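PDB 7B4O: superoxide dismutase [Cu-Zn] from Bacteroidetes bacterium GWA2_30_7, which belongs to the copper-zinc superoxide dismutases, enzymes that convert superoxide into oxygen and hydrogen peroxide, and here carries zinc in both positions of its bimetal active site. Local coordinates for residues 16-28 / 34-46. Residues are numbered along the deposited sequence; the frame is centred on the assembly and turned at random.
Sequences TQDYKVTGVITFT and VKVVADLNGLSPG
Thr-26 and Val-37 exchange a pair of backbone hydrogen bonds, Thr-26 N to Val-37 O at 2.8 Å and Val-37 N to Thr-26 O at 2.9 Å, the second almost straight at 171°. Thr-22 with Asn-41, Val-24 with Asp-39 and Thr-28 with Lys-35 are antiparallel hydrogen-bonded pairs of the same kind. On the face carrying these residues water extends the pairing: one molecule accepts from Asn-41 ND2 and bonds Thr-22 OG1, and another donates to both Val-24 O and Asp-39 OD2. The remaining carboxylate oxygen, Asp-39 OD1, is hydrogen-bonded to ND1 of His-102, which with Glu-104 binds a zinc ion separate from the active-site pair. A third water joins the hydroxyls of Thr-26 and Thr-28 to Lys-35 O; Thr-26 OG1, held between its backbone N and carbonyl carbon (chi1 68°), lies beside Val-37 CB, 3.6 Å away. Threonine suits this partly exposed face, its branched carbon favouring the extended chain while its hydroxyl meets solvent.

Strands 22-30 and 33-41 thus form an antiparallel hairpin of the Greek-key beta-barrel of this family. The other face looks into the barrel and is apolar. Ile-25 CG1 rests 3.9 Å from Ala-38 CB, and the Phe-27 ring runs beside Val-36, Phe-27 CD2 lying 3.9 Å from Val-36 CG2, with Val-34 CG1 at its edge. Between them and the loop, Gly-23, at a phi of 156° that glycine alone takes easily, has no side chain, and Leu-40 CD2 packs 3.8 Å from Gly-23 CA. Beyond the strands Gly-42 turns the chain at positive phi, and Val-21 CG2 presses tightly on Leu-43 CD2 at 3.5 Å, where both side chains also meet Val-144 of strand 143-151.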
# COMPACT_ATOMS: atom_id res chain seq x y z
N THR A 16 12.47 -0.03 -6.69
CA THR A 16 13.45 -0.81 -5.90
C THR A 16 14.81 -0.09 -6.00
O THR A 16 14.94 0.86 -6.82
CB THR A 16 13.49 -2.27 -6.33
OG1 THR A 16 13.87 -2.29 -7.70
CG2 THR A 16 12.14 -2.95 -6.14
N GLN A 17 15.76 -0.48 -5.17
CA GLN A 17 16.92 0.40 -4.87
C GLN A 17 17.68 0.87 -6.11
O GLN A 17 18.13 2.02 -6.07
CB GLN A 17 17.85 -0.27 -3.88
CG GLN A 17 17.33 -0.18 -2.46
CD GLN A 17 18.44 -0.30 -1.46
OE1 GLN A 17 19.60 -0.50 -1.80
NE2 GLN A 17 18.07 -0.19 -0.20
N ASP A 18 17.87 0.03 -7.12
CA ASP A 18 18.80 0.36 -8.24
C ASP A 18 18.07 1.04 -9.40
O ASP A 18 18.65 1.14 -10.50
CB ASP A 18 19.51 -0.91 -8.71
CG ASP A 18 20.31 -1.61 -7.63
OD1 ASP A 18 20.66 -0.98 -6.62
OD2 ASP A 18 20.59 -2.80 -7.82
N TYR A 19 16.79 1.40 -9.22
CA TYR A 19 15.92 1.88 -10.32
C TYR A 19 15.29 3.23 -9.96
O TYR A 19 15.45 3.69 -8.83
CB TYR A 19 14.89 0.80 -10.65
CG TYR A 19 15.52 -0.48 -11.16
CD1 TYR A 19 15.89 -0.60 -12.49
CD2 TYR A 19 15.82 -1.53 -10.30
CE1 TYR A 19 16.50 -1.75 -12.96
CE2 TYR A 19 16.43 -2.68 -10.76
CZ TYR A 19 16.77 -2.80 -12.10
OH TYR A 19 17.36 -3.94 -12.56
N LYS A 20 14.57 3.82 -10.91
CA LYS A 20 13.95 5.16 -10.77
C LYS A 20 12.48 5.11 -11.20
O LYS A 20 11.87 6.17 -11.39
CB LYS A 20 14.72 6.20 -11.60
CG LYS A 20 14.82 5.89 -13.08
CD LYS A 20 15.34 7.01 -13.96
CE LYS A 20 15.25 6.63 -15.43
NZ LYS A 20 15.57 7.76 -16.33
N VAL A 21 11.92 3.91 -11.36
CA VAL A 21 10.54 3.72 -11.87
C VAL A 21 9.53 4.20 -10.82
O VAL A 21 9.61 3.78 -9.68
CB VAL A 21 10.29 2.24 -12.24
CG1 VAL A 21 8.84 2.00 -12.63
CG2 VAL A 21 11.23 1.75 -13.32
N THR A 22 8.59 5.05 -11.25
CA THR A 22 7.53 5.62 -10.40
C THR A 22 6.20 5.58 -11.16
O THR A 22 6.22 5.38 -12.39
CB THR A 22 7.83 7.07 -9.99
OG1 THR A 22 7.86 7.87 -11.18
CG2 THR A 22 9.13 7.20 -9.25
N GLY A 23 5.09 5.76 -10.47
CA GLY A 23 3.82 5.96 -11.16
C GLY A 23 2.64 5.58 -10.31
O GLY A 23 2.81 5.26 -9.11
N VAL A 24 1.48 5.63 -10.94
CA VAL A 24 0.18 5.38 -10.27
C VAL A 24 -0.61 4.40 -11.12
O VAL A 24 -0.67 4.56 -12.37
CB VAL A 24 -0.60 6.68 -10.02
CG1 VAL A 24 -1.92 6.41 -9.31
CG2 VAL A 24 0.22 7.71 -9.26
N ILE A 25 -1.20 3.43 -10.45
CA ILE A 25 -2.12 2.44 -11.06
C ILE A 25 -3.46 2.55 -10.35
O ILE A 25 -3.47 2.58 -9.12
CB ILE A 25 -1.53 1.02 -10.96
CG1 ILE A 25 -0.12 0.95 -11.55
CG2 ILE A 25 -2.47 0.01 -11.61
CD1 ILE A 25 0.78 0.01 -10.83
N THR A 26 -4.53 2.65 -11.11
CA THR A 26 -5.90 2.64 -10.55
C THR A 26 -6.66 1.44 -11.10
O THR A 26 -6.43 1.03 -12.26
CB THR A 26 -6.64 3.95 -10.82
OG1 THR A 26 -6.88 4.05 -12.22
CG2 THR A 26 -5.88 5.14 -10.29
N PHE A 27 -7.55 0.94 -10.27
CA PHE A 27 -8.46 -0.18 -10.57
C PHE A 27 -9.86 0.34 -10.30
O PHE A 27 -10.12 0.71 -9.15
CB PHE A 27 -8.13 -1.39 -9.70
CG PHE A 27 -6.70 -1.86 -9.77
CD1 PHE A 27 -5.73 -1.31 -8.95
CD2 PHE A 27 -6.34 -2.89 -10.62
CE1 PHE A 27 -4.42 -1.75 -9.02
CE2 PHE A 27 -5.04 -3.35 -10.66
CZ PHE A 27 -4.08 -2.80 -9.86
N THR A 28 -10.73 0.37 -11.31
CA THR A 28 -12.10 0.93 -11.15
C THR A 28 -13.11 -0.13 -11.62
O THR A 28 -12.95 -0.63 -12.74
CB THR A 28 -12.22 2.26 -11.90
OG1 THR A 28 -11.16 3.11 -11.45
CG2 THR A 28 -13.55 2.93 -11.66
N VAL A 34 -13.09 -4.93 -14.23
CA VAL A 34 -12.29 -3.89 -13.53
C VAL A 34 -11.37 -3.22 -14.55
O VAL A 34 -10.58 -3.92 -15.20
CB VAL A 34 -11.52 -4.45 -12.33
CG1 VAL A 34 -10.49 -3.45 -11.79
CG2 VAL A 34 -12.48 -4.90 -11.24
N LYS A 35 -11.50 -1.91 -14.70
CA LYS A 35 -10.62 -1.11 -15.58
C LYS A 35 -9.30 -0.87 -14.86
O LYS A 35 -9.30 -0.22 -13.78
CB LYS A 35 -11.30 0.21 -15.97
CG LYS A 35 -10.48 1.06 -16.93
CD LYS A 35 -11.15 2.38 -17.21
CE LYS A 35 -10.39 3.25 -18.18
NZ LYS A 35 -11.18 4.45 -18.53
N VAL A 36 -8.23 -1.36 -15.44
CA VAL A 36 -6.84 -1.15 -14.95
C VAL A 36 -6.25 -0.01 -15.76
O VAL A 36 -6.28 -0.10 -17.00
CB VAL A 36 -5.99 -2.42 -15.10
CG1 VAL A 36 -4.58 -2.22 -14.57
CG2 VAL A 36 -6.68 -3.59 -14.41
N VAL A 37 -5.81 1.05 -15.09
CA VAL A 37 -5.14 2.20 -15.74
C VAL A 37 -3.80 2.42 -15.04
O VAL A 37 -3.80 2.71 -13.83
CB VAL A 37 -5.99 3.48 -15.71
CG1 VAL A 37 -5.24 4.64 -16.36
CG2 VAL A 37 -7.33 3.27 -16.37
N ALA A 38 -2.71 2.34 -15.78
CA ALA A 38 -1.35 2.52 -15.25
C ALA A 38 -0.69 3.67 -16.00
O ALA A 38 -0.77 3.72 -17.24
CB ALA A 38 -0.55 1.26 -15.37
N ASP A 39 -0.06 4.56 -15.24
CA ASP A 39 0.74 5.68 -15.78
C ASP A 39 2.06 5.69 -15.02
O ASP A 39 2.06 6.12 -13.85
CB ASP A 39 -0.02 6.99 -15.68
CG ASP A 39 -1.19 7.01 -16.62
OD1 ASP A 39 -0.96 7.09 -17.85
OD2 ASP A 39 -2.32 6.87 -16.13
N LEU A 40 3.11 5.19 -15.66
CA LEU A 40 4.45 5.03 -15.03
C LEU A 40 5.48 5.85 -15.80
O LEU A 40 5.26 6.19 -16.98
CB LEU A 40 4.86 3.56 -15.03
CG LEU A 40 3.81 2.54 -14.60
CD1 LEU A 40 4.42 1.15 -14.57
CD2 LEU A 40 3.16 2.87 -13.26
N ASN A 41 6.58 6.15 -15.13
CA ASN A 41 7.73 6.85 -15.73
C ASN A 41 9.03 6.20 -15.25
O ASN A 41 9.01 5.43 -14.27
CB ASN A 41 7.70 8.34 -15.37
CG ASN A 41 6.49 9.05 -15.92
OD1 ASN A 41 6.43 9.37 -17.10
ND2 ASN A 41 5.49 9.27 -15.08
N GLY A 42 10.12 6.50 -15.93
CA GLY A 42 11.47 6.07 -15.52
C GLY A 42 11.79 4.65 -15.95
O GLY A 42 12.80 4.11 -15.46
N LEU A 43 10.99 4.06 -16.84
CA LEU A 43 11.21 2.68 -17.33
C LEU A 43 12.14 2.67 -18.54
O LEU A 43 12.07 3.58 -19.36
CB LEU A 43 9.87 2.05 -17.71
CG LEU A 43 9.07 1.51 -16.55
CD1 LEU A 43 7.62 1.33 -16.95
CD2 LEU A 43 9.64 0.21 -16.01
N SER A 44 12.94 1.62 -18.67
CA SER A 44 13.69 1.36 -19.92
C SER A 44 12.65 1.16 -21.02
O SER A 44 11.60 0.54 -20.80
CB SER A 44 14.65 0.21 -19.80
OG SER A 44 13.99 -0.99 -19.48
N PRO A 45 12.86 1.71 -22.23
CA PRO A 45 11.91 1.50 -23.32
C PRO A 45 11.68 0.01 -23.58
O PRO A 45 12.61 -0.77 -23.48
CB PRO A 45 12.58 2.19 -24.52
CG PRO A 45 13.42 3.25 -23.87
CD PRO A 45 13.96 2.60 -22.62
N GLY A 46 10.43 -0.34 -23.89
CA GLY A 46 10.02 -1.71 -24.25
C GLY A 46 9.07 -2.31 -23.22
O GLY A 46 8.47 -1.56 -22.41
O HOH W 1 14.54 2.63 -13.79
O HOH W 2 5.75 9.12 -12.27
O HOH W 3 -2.77 6.36 -13.43
O HOH W 4 -9.08 2.60 -13.31